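Local coordinates for putative lipoprotein (Parabacteroides distasonis ATCC 8503, PDB 3JX8), which is of unknown function but, as a putative lipoprotein with a head domain like those of auto-transporter adhesins, probably acts in adhesion or lipid binding, at residues Glu142-Gly147 with Ser162-Ser167; Ser168-Val173 with Glu189-Asp194; Ala180-Ala185 with Ala200-Ala205; Ser207-Val212 with Ser225-Tyr230; Leu218-Val223 with Pro234-Ser239. One frame throughout, in Å; residues are numbered along the deposited sequence.

Contact 1. Residues Glu142-Gly147 with Ser162-Ser167; sequences ECNMAG and SCSLAS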
# COMPACT_ATOMS: atom_id res chain seq x y z
N GLU A 142 0.66 -16.56 -5.31
CA GLU A 142 0.80 -15.18 -4.84
C GLU A 142 -0.47 -14.41 -5.20
O GLU A 142 -0.91 -14.45 -6.36
CB GLU A 142 2.03 -14.57 -5.47
CG GLU A 142 2.46 -13.31 -4.86
CD GLU A 142 3.78 -12.80 -5.42
OE1 GLU A 142 4.76 -13.58 -5.43
OE2 GLU A 142 3.85 -11.62 -5.81
N CYS A 143 -1.09 -13.80 -4.21
CA CYS A 143 -2.31 -12.97 -4.36
C CYS A 143 -2.04 -11.53 -3.93
O CYS A 143 -1.92 -11.22 -2.73
CB CYS A 143 -3.41 -13.48 -3.45
SG CYS A 143 -4.00 -15.10 -3.87
N ASN A 144 -1.94 -10.64 -4.90
CA ASN A 144 -1.67 -9.27 -4.65
C ASN A 144 -2.84 -8.45 -5.06
O ASN A 144 -3.39 -8.63 -6.17
CB ASN A 144 -0.46 -8.86 -5.43
CG ASN A 144 0.73 -9.73 -5.12
OD1 ASN A 144 0.97 -10.06 -3.95
ND2 ASN A 144 1.45 -10.15 -6.15
N MSE A 145 -3.23 -7.54 -4.19
CA MSE A 145 -4.24 -6.58 -4.58
C MSE A 145 -4.08 -5.15 -4.03
O MSE A 145 -3.50 -4.92 -2.93
CB MSE A 145 -5.61 -7.12 -4.28
CG MSE A 145 -5.97 -7.23 -2.85
SE MSE A 145 -7.94 -7.09 -2.84
CE MSE A 145 -8.15 -5.21 -3.32
N ALA A 146 -4.54 -4.19 -4.85
CA ALA A 146 -4.58 -2.80 -4.45
C ALA A 146 -5.98 -2.31 -4.80
O ALA A 146 -6.36 -2.20 -5.99
CB ALA A 146 -3.49 -1.97 -5.16
N GLY A 147 -6.76 -2.06 -3.77
CA GLY A 147 -8.09 -1.52 -3.96
C GLY A 147 -9.05 -1.99 -2.92
O GLY A 147 -8.64 -2.49 -1.88
N SER A 162 1.72 -16.37 -0.68
CA SER A 162 2.02 -15.00 -0.33
C SER A 162 0.85 -14.09 -0.69
O SER A 162 0.41 -14.09 -1.84
CB SER A 162 3.26 -14.57 -1.09
OG SER A 162 3.43 -13.19 -0.95
N CYS A 163 0.37 -13.32 0.28
CA CYS A 163 -0.69 -12.32 0.02
C CYS A 163 -0.30 -10.94 0.49
O CYS A 163 0.05 -10.76 1.67
CB CYS A 163 -1.98 -12.70 0.75
SG CYS A 163 -2.56 -14.33 0.39
N SER A 164 -0.43 -9.97 -0.42
CA SER A 164 -0.20 -8.56 -0.12
C SER A 164 -1.42 -7.76 -0.56
O SER A 164 -1.86 -7.83 -1.71
CB SER A 164 1.00 -8.06 -0.86
OG SER A 164 2.10 -8.88 -0.57
N LEU A 165 -1.92 -6.97 0.38
CA LEU A 165 -3.12 -6.18 0.22
C LEU A 165 -2.77 -4.72 0.48
O LEU A 165 -2.25 -4.39 1.55
CB LEU A 165 -4.15 -6.66 1.25
CG LEU A 165 -5.43 -5.86 1.49
CD1 LEU A 165 -6.10 -5.46 0.21
CD2 LEU A 165 -6.35 -6.74 2.37
N ALA A 166 -2.96 -3.85 -0.52
CA ALA A 166 -2.86 -2.40 -0.32
C ALA A 166 -4.29 -1.89 -0.33
O ALA A 166 -5.12 -2.34 -1.12
CB ALA A 166 -2.01 -1.71 -1.41
N SER A 167 -4.56 -0.93 0.55
CA SER A 167 -5.85 -0.26 0.63
C SER A 167 -6.87 -1.06 1.44
O SER A 167 -6.49 -1.74 2.40
CB SER A 167 -6.38 0.15 -0.75
OG SER A 167 -7.27 1.27 -0.64
O HOH W 1 6.49 -13.72 -2.52
O HOH W 2 2.67 -10.94 -2.08
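Met145, a selenomethionine, sets CG between its backbone N and carbonyl carbon (chi1 70°), while Leu165 turns CG away from its own N (chi1 169°); these torsions make the two side chains run abreast. Met145 CG comes to 3.5 Å from Leu165 CD1, and SE and CE close round the same methyl. Cys143 and Cys163 share this buried face, with Cys143 CB 4.0 Å from Cys163 SG, and Ile171 of the strand behind covers it. The backbones are parallel at equal register, as five successive bonds show, from Cys143 N to Ser162 O at the start to Gly147 N to Ala166 O at the end. On the other face the groups are polar. Asn144 ND2 donates to Glu142 OE2 at 2.8 Å, almost straight (170°) and in the amide plane, using the carboxylate lone pair that points away from OE1. The second proton of ND2 serves Asn123 of the preceding strand. A water then joins the segments: it donates to Asn144 OD1 at 2.7 Å and lies 2.6 Å from Ser162 OG and 2.6 Å from Ser164 OG. Further along this face Ala146 and Ala166 pack on Ala205 and Ala185 of the second subunit. The two faces therefore differ in chemistry: sulfur, selenium and methyl groups fill the interior, whereas Asn144 has both ends of its amide engaged, which fixes its flip, and the water thereby links that amide to the hydroxyls of Ser162 and Ser164 across the contact.

Contact 2. Residues Ser168-Val173 with Glu189-Asp194; sequences SGEIEV and EIKAFD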
# COMPACT_ATOMS: atom_id res chain seq x y z
N SER A 168 -8.14 -0.95 1.09
CA SER A 168 -9.23 -1.29 2.01
C SER A 168 -9.92 -2.62 1.76
O SER A 168 -10.85 -2.97 2.48
CB SER A 168 -10.30 -0.17 1.95
OG SER A 168 -10.83 -0.09 0.64
N GLY A 169 -9.48 -3.35 0.74
CA GLY A 169 -10.12 -4.60 0.36
C GLY A 169 -9.90 -5.79 1.29
O GLY A 169 -9.57 -5.66 2.49
N GLU A 170 -10.06 -6.97 0.71
CA GLU A 170 -10.07 -8.22 1.44
C GLU A 170 -9.50 -9.41 0.65
O GLU A 170 -9.86 -9.64 -0.51
CB GLU A 170 -11.50 -8.51 1.83
CG GLU A 170 -11.61 -9.74 2.68
CD GLU A 170 -13.05 -10.14 2.96
OE1 GLU A 170 -13.70 -9.37 3.70
OE2 GLU A 170 -13.48 -11.22 2.46
N ILE A 171 -8.60 -10.16 1.28
CA ILE A 171 -8.11 -11.41 0.74
C ILE A 171 -8.50 -12.47 1.75
O ILE A 171 -8.28 -12.28 2.96
CB ILE A 171 -6.60 -11.43 0.54
CG1 ILE A 171 -6.19 -10.28 -0.38
CG2 ILE A 171 -6.15 -12.80 -0.01
CD1 ILE A 171 -4.69 -10.16 -0.61
N GLU A 172 -9.08 -13.56 1.24
CA GLU A 172 -9.48 -14.70 2.04
C GLU A 172 -8.96 -16.01 1.45
O GLU A 172 -9.10 -16.25 0.24
CB GLU A 172 -11.00 -14.77 2.17
CG GLU A 172 -11.47 -15.97 2.97
CD GLU A 172 -12.97 -15.93 3.32
OE1 GLU A 172 -13.71 -15.09 2.79
OE2 GLU A 172 -13.40 -16.76 4.15
N VAL A 173 -8.36 -16.84 2.29
CA VAL A 173 -7.70 -18.07 1.86
C VAL A 173 -8.05 -19.20 2.79
O VAL A 173 -8.09 -19.02 4.02
CB VAL A 173 -6.15 -17.93 1.71
CG1 VAL A 173 -5.84 -16.94 0.61
CG2 VAL A 173 -5.45 -17.53 3.02
N GLU A 189 -8.20 -6.24 5.06
CA GLU A 189 -8.21 -7.41 5.91
C GLU A 189 -7.83 -8.67 5.17
O GLU A 189 -8.31 -8.93 4.06
CB GLU A 189 -9.62 -7.54 6.50
CG GLU A 189 -9.79 -8.73 7.32
CD GLU A 189 -11.15 -8.84 7.96
OE1 GLU A 189 -12.12 -8.14 7.55
OE2 GLU A 189 -11.22 -9.65 8.89
N ILE A 190 -6.92 -9.45 5.76
CA ILE A 190 -6.65 -10.80 5.31
C ILE A 190 -7.34 -11.76 6.27
O ILE A 190 -7.21 -11.67 7.50
CB ILE A 190 -5.17 -11.11 5.19
CG1 ILE A 190 -4.54 -10.29 4.07
CG2 ILE A 190 -4.98 -12.62 4.89
CD1 ILE A 190 -3.02 -10.42 3.96
N LYS A 191 -8.13 -12.67 5.70
CA LYS A 191 -8.84 -13.67 6.49
C LYS A 191 -8.26 -15.03 6.17
O LYS A 191 -8.44 -15.57 5.07
CB LYS A 191 -10.32 -13.69 6.12
CG LYS A 191 -11.10 -12.45 6.42
CD LYS A 191 -12.56 -12.72 6.06
CE LYS A 191 -13.46 -11.58 6.42
NZ LYS A 191 -14.77 -11.73 5.71
N ALA A 192 -7.55 -15.59 7.13
CA ALA A 192 -6.84 -16.83 6.90
C ALA A 192 -6.91 -17.78 8.06
O ALA A 192 -6.06 -18.63 8.20
CB ALA A 192 -5.38 -16.54 6.49
N PHE A 193 -7.95 -17.68 8.88
CA PHE A 193 -8.13 -18.60 10.00
C PHE A 193 -8.30 -20.05 9.55
O PHE A 193 -7.92 -20.94 10.27
CB PHE A 193 -9.35 -18.25 10.87
CG PHE A 193 -9.09 -17.26 12.00
CD1 PHE A 193 -7.87 -17.19 12.66
CD2 PHE A 193 -10.13 -16.48 12.47
CE1 PHE A 193 -7.68 -16.29 13.72
CE2 PHE A 193 -9.95 -15.58 13.54
CZ PHE A 193 -8.73 -15.50 14.15
N ASP A 194 -8.91 -20.30 8.37
CA ASP A 194 -9.03 -21.68 7.87
C ASP A 194 -8.01 -22.02 6.81
O ASP A 194 -8.22 -22.91 5.98
CB ASP A 194 -10.43 -21.96 7.35
CG ASP A 194 -11.47 -21.81 8.43
OD1 ASP A 194 -11.20 -22.17 9.62
OD2 ASP A 194 -12.57 -21.31 8.08
O HOH W 3 -13.02 -7.36 5.15
O HOH W 4 -9.56 -18.63 6.12
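Lys191 passes between Glu172 and Glu170, its NZ turning to Glu170, and its chain can be traced atom by atom. CB lies 4.1 Å from Glu172 CG, close to the backbone oxygen of Ile171. The torsion at chi1 (-64°) turns CG away from the carbonyl carbon, and from there the extended chain runs outward from the sheet, leaning towards Glu170. CD skirts the carboxylate of Glu170, CE comes to 3.5 Å from Glu170 OE1, and NZ ends 3.3 Å from the same OE1, a salt bridge whose hydrogen bond is weak. Glu172 OE1, at 4.6 Å from NZ, is too far for a salt bridge but probably adds to the field that holds the ammonium. Glu189 and Glu170 bring like charges close, and a water lies near both carboxylates; it has more possible acceptors than it can serve, so its two bonds cannot both be taken as certain. Lys191 may thus offset part of this negative charge. On the reverse face the side chains are apolar: Val173 CG2 meets Ala192 CB at 3.6 Å, and Ile171 packs beside Ile190. Backbone bonds of a parallel pair join the strands, the shortest from Lys191 N to Ile171 O at 2.8 Å. Where the second segment turns its corner, a water donates to Val173 O at 2.6 Å and accepts from Asp194 N at 2.9 Å. Strands running only 8° apart, directly stacked, with charged residues outward, Ile190 and Val173 inward against Phe182 and a corner at Phe193-Asp194, are the wall of a right-handed parallel beta-helix, as expected of the pectate lyase-like clan.

Contact 3. Residues Ala180-Ala185 with Ala200-Ala205; sequences ASFNVA and AECNIA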
# COMPACT_ATOMS: atom_id res chain seq x y z
N ALA A 180 3.55 -19.34 4.71
CA ALA A 180 2.66 -18.26 4.34
C ALA A 180 3.26 -16.91 4.72
O ALA A 180 3.89 -16.75 5.80
CB ALA A 180 1.29 -18.42 5.01
N SER A 181 3.02 -15.94 3.86
CA SER A 181 3.36 -14.57 4.13
C SER A 181 2.11 -13.69 3.86
O SER A 181 1.56 -13.71 2.76
CB SER A 181 4.54 -14.21 3.26
OG SER A 181 4.66 -12.82 3.25
N PHE A 182 1.64 -12.97 4.89
CA PHE A 182 0.46 -12.11 4.82
C PHE A 182 0.80 -10.66 5.13
O PHE A 182 1.31 -10.34 6.22
CB PHE A 182 -0.58 -12.58 5.81
CG PHE A 182 -1.07 -13.96 5.57
CD1 PHE A 182 -1.56 -14.33 4.33
CD2 PHE A 182 -1.09 -14.90 6.58
CE1 PHE A 182 -2.02 -15.63 4.10
CE2 PHE A 182 -1.58 -16.19 6.36
CZ PHE A 182 -2.05 -16.55 5.11
N ASN A 183 0.48 -9.77 4.19
CA ASN A 183 0.88 -8.38 4.28
C ASN A 183 -0.30 -7.47 3.99
O ASN A 183 -0.98 -7.64 2.98
CB ASN A 183 1.97 -8.10 3.29
CG ASN A 183 3.11 -9.04 3.43
OD1 ASN A 183 3.97 -8.86 4.28
ND2 ASN A 183 3.09 -10.11 2.64
N VAL A 184 -0.56 -6.55 4.91
CA VAL A 184 -1.56 -5.50 4.71
C VAL A 184 -0.95 -4.10 4.88
O VAL A 184 -0.32 -3.81 5.90
CB VAL A 184 -2.72 -5.67 5.70
CG1 VAL A 184 -3.72 -4.54 5.52
CG2 VAL A 184 -3.36 -7.04 5.50
N ALA A 185 -1.13 -3.24 3.86
CA ALA A 185 -0.74 -1.83 3.94
C ALA A 185 -1.99 -1.01 3.69
O ALA A 185 -2.31 -0.67 2.54
CB ALA A 185 0.35 -1.50 2.93
N ALA A 200 4.11 -18.90 9.39
CA ALA A 200 3.53 -17.70 8.81
C ALA A 200 4.23 -16.43 9.30
O ALA A 200 4.61 -16.30 10.49
CB ALA A 200 2.07 -17.61 9.12
N GLU A 201 4.36 -15.49 8.37
CA GLU A 201 4.80 -14.13 8.65
C GLU A 201 3.65 -13.17 8.36
O GLU A 201 3.06 -13.21 7.28
CB GLU A 201 5.95 -13.78 7.72
CG GLU A 201 6.63 -12.49 8.09
CD GLU A 201 7.64 -12.04 7.04
OE1 GLU A 201 8.17 -12.95 6.33
OE2 GLU A 201 7.89 -10.80 6.92
N CYS A 202 3.33 -12.31 9.32
CA CYS A 202 2.23 -11.36 9.20
C CYS A 202 2.74 -9.96 9.42
O CYS A 202 3.38 -9.65 10.43
CB CYS A 202 1.19 -11.66 10.25
SG CYS A 202 0.34 -13.21 9.98
N ASN A 203 2.49 -9.11 8.45
CA ASN A 203 2.91 -7.71 8.51
C ASN A 203 1.76 -6.81 8.23
O ASN A 203 1.09 -6.98 7.20
CB ASN A 203 3.97 -7.43 7.48
CG ASN A 203 5.26 -8.17 7.76
OD1 ASN A 203 5.98 -7.83 8.70
ND2 ASN A 203 5.55 -9.18 6.97
N ILE A 204 1.57 -5.83 9.12
CA ILE A 204 0.56 -4.77 8.96
C ILE A 204 1.17 -3.37 9.08
O ILE A 204 1.90 -3.06 10.03
CB ILE A 204 -0.55 -4.86 10.02
CG1 ILE A 204 -1.25 -6.24 9.95
CG2 ILE A 204 -1.60 -3.74 9.80
CD1 ILE A 204 -2.46 -6.37 10.86
N ALA A 205 0.84 -2.53 8.10
CA ALA A 205 1.14 -1.13 8.13
C ALA A 205 -0.21 -0.39 8.16
O ALA A 205 -1.04 -0.53 7.30
CB ALA A 205 2.00 -0.71 6.93
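Asn203 ND2 donates twice: across the contact to Asn183 OD1 at 3.1 Å, and back along its own strand to Glu201 OE2 at 2.8 Å. The second bond is the straighter, lies in the Asn203 amide plane and reaches the carboxylate from above its plane. The two amides sit next to each other with planes only 8° apart; their shared orientation, CG turned from the carbonyl carbon (chi1 -53° in Asn183), sets the oxygen of one before the nitrogen of the other. Asn183 ND2 in turn donates to Ser181 OG at 3.2 Å and to Cys163 O of the strand before. On the opposite face, Cys202 SG lies 5.4 Å from the centroid of the Phe182 ring and 89° off its normal, a sulfur-aromatic contact at the ring edge, with Phe182 CD2 4.1 Å away. Phe182 fills the interior against Ile190 and Ala192. Five backbone bonds between the parallel strands close the pair, among them Phe182 N to Glu201 O at 2.8 Å. Side chains stacked at equal positions of successive coils, Asn183 on Asn203 on the outer face and Phe182 by Cys202 inside, are what a right-handed parallel beta-helix produces.

Contact 4. Residues Ser207-Val212 with Ser225-Tyr230; sequences SGEISV and SGEIHY. With SO4 (sulfate ion), chain N.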
# COMPACT_ATOMS: atom_id res chain seq x y z
N SER A 207 -3.91 0.51 9.78
CA SER A 207 -5.05 0.07 10.62
C SER A 207 -5.69 -1.25 10.22
O SER A 207 -6.72 -1.63 10.78
CB SER A 207 -6.13 1.14 10.59
OG SER A 207 -6.55 1.36 9.24
N GLY A 208 -5.09 -1.97 9.29
CA GLY A 208 -5.66 -3.22 8.83
C GLY A 208 -5.59 -4.39 9.80
O GLY A 208 -5.09 -4.26 10.93
N GLU A 209 -6.01 -5.56 9.31
CA GLU A 209 -6.22 -6.74 10.11
C GLU A 209 -5.86 -8.03 9.40
O GLU A 209 -6.14 -8.19 8.21
CB GLU A 209 -7.70 -6.79 10.43
CG GLU A 209 -8.05 -7.45 11.69
CD GLU A 209 -9.40 -6.95 12.24
OE1 GLU A 209 -10.30 -7.77 12.35
OE2 GLU A 209 -9.54 -5.73 12.53
N ILE A 210 -5.27 -8.95 10.15
CA ILE A 210 -4.96 -10.30 9.67
C ILE A 210 -5.43 -11.31 10.70
O ILE A 210 -5.17 -11.18 11.90
CB ILE A 210 -3.47 -10.50 9.43
CG1 ILE A 210 -2.92 -9.45 8.44
CG2 ILE A 210 -3.16 -12.00 8.99
CD1 ILE A 210 -1.36 -9.54 8.21
N SER A 211 -6.13 -12.33 10.22
CA SER A 211 -6.47 -13.50 11.04
C SER A 211 -5.71 -14.70 10.52
O SER A 211 -5.91 -15.11 9.38
CB SER A 211 -7.96 -13.78 10.96
OG SER A 211 -8.68 -12.66 11.46
N VAL A 212 -4.83 -15.26 11.35
CA VAL A 212 -3.90 -16.28 10.90
C VAL A 212 -4.00 -17.53 11.76
O VAL A 212 -4.32 -17.45 12.95
CB VAL A 212 -2.43 -15.73 10.89
CG1 VAL A 212 -2.00 -15.26 12.31
CG2 VAL A 212 -1.44 -16.77 10.26
N SER A 225 -2.14 0.92 14.08
CA SER A 225 -3.24 0.59 15.00
C SER A 225 -3.89 -0.75 14.67
O SER A 225 -4.83 -1.16 15.33
CB SER A 225 -4.32 1.66 14.91
OG SER A 225 -4.82 1.73 13.56
N GLY A 226 -3.39 -1.41 13.63
CA GLY A 226 -3.91 -2.70 13.22
C GLY A 226 -3.80 -3.84 14.20
O GLY A 226 -3.24 -3.70 15.30
N GLU A 227 -4.35 -4.98 13.79
CA GLU A 227 -4.47 -6.14 14.67
C GLU A 227 -4.24 -7.46 14.00
O GLU A 227 -4.69 -7.66 12.85
CB GLU A 227 -5.88 -6.19 15.27
CG GLU A 227 -6.22 -4.97 16.11
CD GLU A 227 -7.63 -5.04 16.73
OE1 GLU A 227 -8.34 -6.01 16.51
OE2 GLU A 227 -8.05 -4.10 17.40
N ILE A 228 -3.52 -8.33 14.71
CA ILE A 228 -3.30 -9.71 14.30
C ILE A 228 -4.01 -10.61 15.32
O ILE A 228 -3.79 -10.51 16.54
CB ILE A 228 -1.81 -10.06 14.19
CG1 ILE A 228 -1.18 -9.14 13.14
CG2 ILE A 228 -1.63 -11.61 13.86
CD1 ILE A 228 0.37 -9.22 13.00
N HIS A 229 -4.89 -11.45 14.82
CA HIS A 229 -5.59 -12.44 15.61
C HIS A 229 -5.05 -13.78 15.15
O HIS A 229 -5.06 -14.07 13.94
CB HIS A 229 -7.09 -12.42 15.35
CG HIS A 229 -7.65 -11.05 15.19
ND1 HIS A 229 -7.78 -10.17 16.24
CD2 HIS A 229 -8.08 -10.38 14.09
CE1 HIS A 229 -8.29 -9.03 15.81
NE2 HIS A 229 -8.48 -9.13 14.50
N TYR A 230 -4.59 -14.60 16.07
CA TYR A 230 -4.06 -15.88 15.68
C TYR A 230 -4.59 -17.05 16.48
O TYR A 230 -4.97 -16.92 17.65
CB TYR A 230 -2.53 -15.87 15.71
CG TYR A 230 -1.87 -15.99 17.08
CD1 TYR A 230 -1.75 -14.88 17.92
CD2 TYR A 230 -1.34 -17.20 17.53
CE1 TYR A 230 -1.12 -14.97 19.16
CE2 TYR A 230 -0.70 -17.30 18.76
CZ TYR A 230 -0.59 -16.18 19.56
OH TYR A 230 0.01 -16.24 20.76
S SO4 N . -5.02 5.16 9.68
O1 SO4 N . -3.62 4.65 9.56
O2 SO4 N . -5.85 4.33 8.76
O3 SO4 N . -5.44 4.96 11.08
O4 SO4 N . -5.06 6.56 9.32
O HOH W 5 -7.72 -1.49 13.75
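Glu209 with Glu227 and Ile210 with Ile228 begin a parallel pairing of successive coils in a right-handed beta-helix. Backbone bonds give the evidence: Glu227 N to Gly208 O, Ile210 N to Glu227 O, His229 N to Ile210 O and Val212 N to His229 O, in one unbroken alternation. Among polar side chains, His229 is central. Its NE2 makes a weak bond of 3.1 Å to Glu209 OE1, which lies at the ring edge, the carboxylate standing 87° to the ring. Its ND1 is hydrogen-bonded to Asn247 OD1 of the following coil. If the weak NE2 bond is real, the nearby carboxylates would favour a protonated ring: Glu209 OE2 and Glu227 OE1 are only 4.2 Å apart. Ser211 OG also sits at this edge, 3.5 Å from His229 CD2. The apolar contacts lie on the other face, in the core. Val212 places CG1 between its backbone N and carbonyl carbon (chi1 59°), where it touches Tyr230 CB at 3.5 Å and Ile228 CG2 at 4.0 Å. Before the strands, Ser207 O accepts from a water that also gives a weak bond to Ser225 O, and Ser225 OG rests 3.3 Å from Ser207 CB. A sulfate, probably from the crystallisation liquor, is held at this end by Ser148 OG of the second subunit and by Ser207 OG, which donates to its O2 at 3.1 Å.

Contact 5. Residues Leu218-Val223 with Pro234-Ser239; sequences LDANIV and PEISKS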
# COMPACT_ATOMS: atom_id res chain seq x y z
N LEU A 218 5.12 -18.29 14.06
CA LEU A 218 4.37 -17.10 13.69
C LEU A 218 5.22 -15.88 13.98
O LEU A 218 5.67 -15.67 15.12
CB LEU A 218 3.03 -16.99 14.43
CG LEU A 218 2.20 -15.72 14.17
CD1 LEU A 218 1.82 -15.57 12.65
CD2 LEU A 218 0.93 -15.74 15.07
N ASP A 219 5.44 -15.09 12.95
CA ASP A 219 6.19 -13.86 13.06
C ASP A 219 5.17 -12.75 12.81
O ASP A 219 4.63 -12.60 11.70
CB ASP A 219 7.30 -13.96 12.01
CG ASP A 219 8.19 -12.77 11.96
OD1 ASP A 219 8.08 -11.87 12.83
OD2 ASP A 219 9.03 -12.75 11.02
N ALA A 220 4.85 -12.01 13.87
CA ALA A 220 3.72 -11.09 13.91
C ALA A 220 4.23 -9.65 14.07
O ALA A 220 4.84 -9.31 15.09
CB ALA A 220 2.78 -11.47 15.05
N ASN A 221 4.02 -8.82 13.04
CA ASN A 221 4.56 -7.47 12.99
C ASN A 221 3.49 -6.46 12.66
O ASN A 221 2.75 -6.63 11.66
CB ASN A 221 5.67 -7.37 11.93
CG ASN A 221 6.77 -8.40 12.16
OD1 ASN A 221 7.51 -8.30 13.14
ND2 ASN A 221 6.82 -9.43 11.34
N ILE A 222 3.41 -5.41 13.46
CA ILE A 222 2.46 -4.33 13.27
C ILE A 222 3.16 -3.00 13.47
O ILE A 222 3.87 -2.78 14.49
CB ILE A 222 1.28 -4.39 14.27
CG1 ILE A 222 0.61 -5.78 14.25
CG2 ILE A 222 0.31 -3.21 14.02
CD1 ILE A 222 -0.44 -6.01 15.35
N VAL A 223 2.96 -2.13 12.48
CA VAL A 223 3.34 -0.75 12.57
C VAL A 223 2.06 0.05 12.33
O VAL A 223 1.64 0.24 11.18
CB VAL A 223 4.45 -0.40 11.54
CG1 VAL A 223 4.76 1.12 11.56
CG2 VAL A 223 5.70 -1.26 11.82
N PRO A 234 1.64 -21.92 17.68
CA PRO A 234 3.00 -21.72 17.22
C PRO A 234 3.83 -21.01 18.29
O PRO A 234 3.27 -20.58 19.29
CB PRO A 234 2.81 -20.76 16.06
CG PRO A 234 1.70 -19.87 16.55
CD PRO A 234 0.78 -20.77 17.34
N GLU A 235 5.14 -20.91 18.07
CA GLU A 235 6.00 -19.98 18.80
C GLU A 235 5.88 -18.65 18.05
O GLU A 235 6.17 -18.58 16.84
CB GLU A 235 7.45 -20.45 18.81
CG GLU A 235 7.63 -21.84 19.42
CD GLU A 235 9.02 -22.39 19.24
OE1 GLU A 235 9.83 -21.78 18.48
OE2 GLU A 235 9.29 -23.44 19.83
N ILE A 236 5.44 -17.62 18.75
CA ILE A 236 5.19 -16.31 18.15
C ILE A 236 6.35 -15.38 18.46
O ILE A 236 6.84 -15.34 19.60
CB ILE A 236 3.81 -15.73 18.64
CG1 ILE A 236 3.43 -14.45 17.89
CG2 ILE A 236 3.77 -15.50 20.16
CD1 ILE A 236 2.01 -13.94 18.26
N SER A 237 6.81 -14.67 17.44
CA SER A 237 7.69 -13.50 17.61
C SER A 237 6.82 -12.30 17.39
O SER A 237 6.18 -12.18 16.33
CB SER A 237 8.83 -13.52 16.61
OG SER A 237 9.54 -14.73 16.86
N LYS A 238 6.79 -11.42 18.38
CA LYS A 238 5.86 -10.28 18.40
C LYS A 238 6.62 -9.00 18.14
O LYS A 238 7.71 -8.81 18.67
CB LYS A 238 5.21 -10.16 19.75
CG LYS A 238 4.39 -11.32 20.16
CD LYS A 238 3.98 -11.17 21.62
CE LYS A 238 3.25 -12.38 22.17
NZ LYS A 238 3.01 -12.21 23.61
N SER A 239 6.05 -8.11 17.33
CA SER A 239 6.63 -6.79 17.16
C SER A 239 5.54 -5.78 16.86
O SER A 239 4.86 -5.89 15.84
CB SER A 239 7.62 -6.86 16.04
OG SER A 239 8.10 -5.56 15.80
O HOH W 6 6.45 -3.61 14.43
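Asn221 turns its amide oxygen to the neighbouring strand, where OD1 comes to 3.2 Å from Ser239 CB, while ND2 points back to Asp219. That ND2 donates to Asp219 OD1 at 3.1 Å from well above the carboxylate plane (66° out of it), and the acceptor is itself tilted from the amide plane; a weak bond from ND2 to Asn203 OD1 continues the row of polar amides. The Pro234 ring sets CG 3.8 Å from Leu218 CB. Strand 235-241 is the outermost of this sheet in the chain, the edge of the last coils of the right-handed beta-helix, and it diverges by 15° from its neighbour. Five backbone bonds between the parallel strands still hold it, though the one from Ser239 N to Ala220 O, at 2.8 Å, is bent to 134°. On the face turned to Tyr230, Leu218 and Ile236 lie alongside: chi1 of Leu218 sends CG towards Ile236, and chi2 then places CD2 3.8 Å from Ile236 CD1. Lys238 NZ is hydrogen-bonded to Asn79 OD1 and Phe77 O of the second subunit. A water donates to Ile222 O at 2.7 Å and lies 2.9 Å from Ser239 OG.

Overall arrangement
Following the chain from the N terminus, contact 1 closes first, joining two neighbouring coils in the sheet that carries the asparagines before contact 2 opens on the wall behind. Contact 2 and contact 3 cross: 180-185 opens contact 3 before 189-194 closes contact 2, and 200-205 then closes contact 3. Contacts 4 and 5 cross likewise, with 218-223 running between the halves of contact 4. None nests inside another. Contacts 1, 3 and 5 share one sheet, and contacts 2 and 4 stack on the wall opposite, the two meeting through Ile190, Ile210 and Tyr230 in the core. Contacts 1 and 3 meet the second subunit through their alanines, contact 5 through Val223 and Lys238.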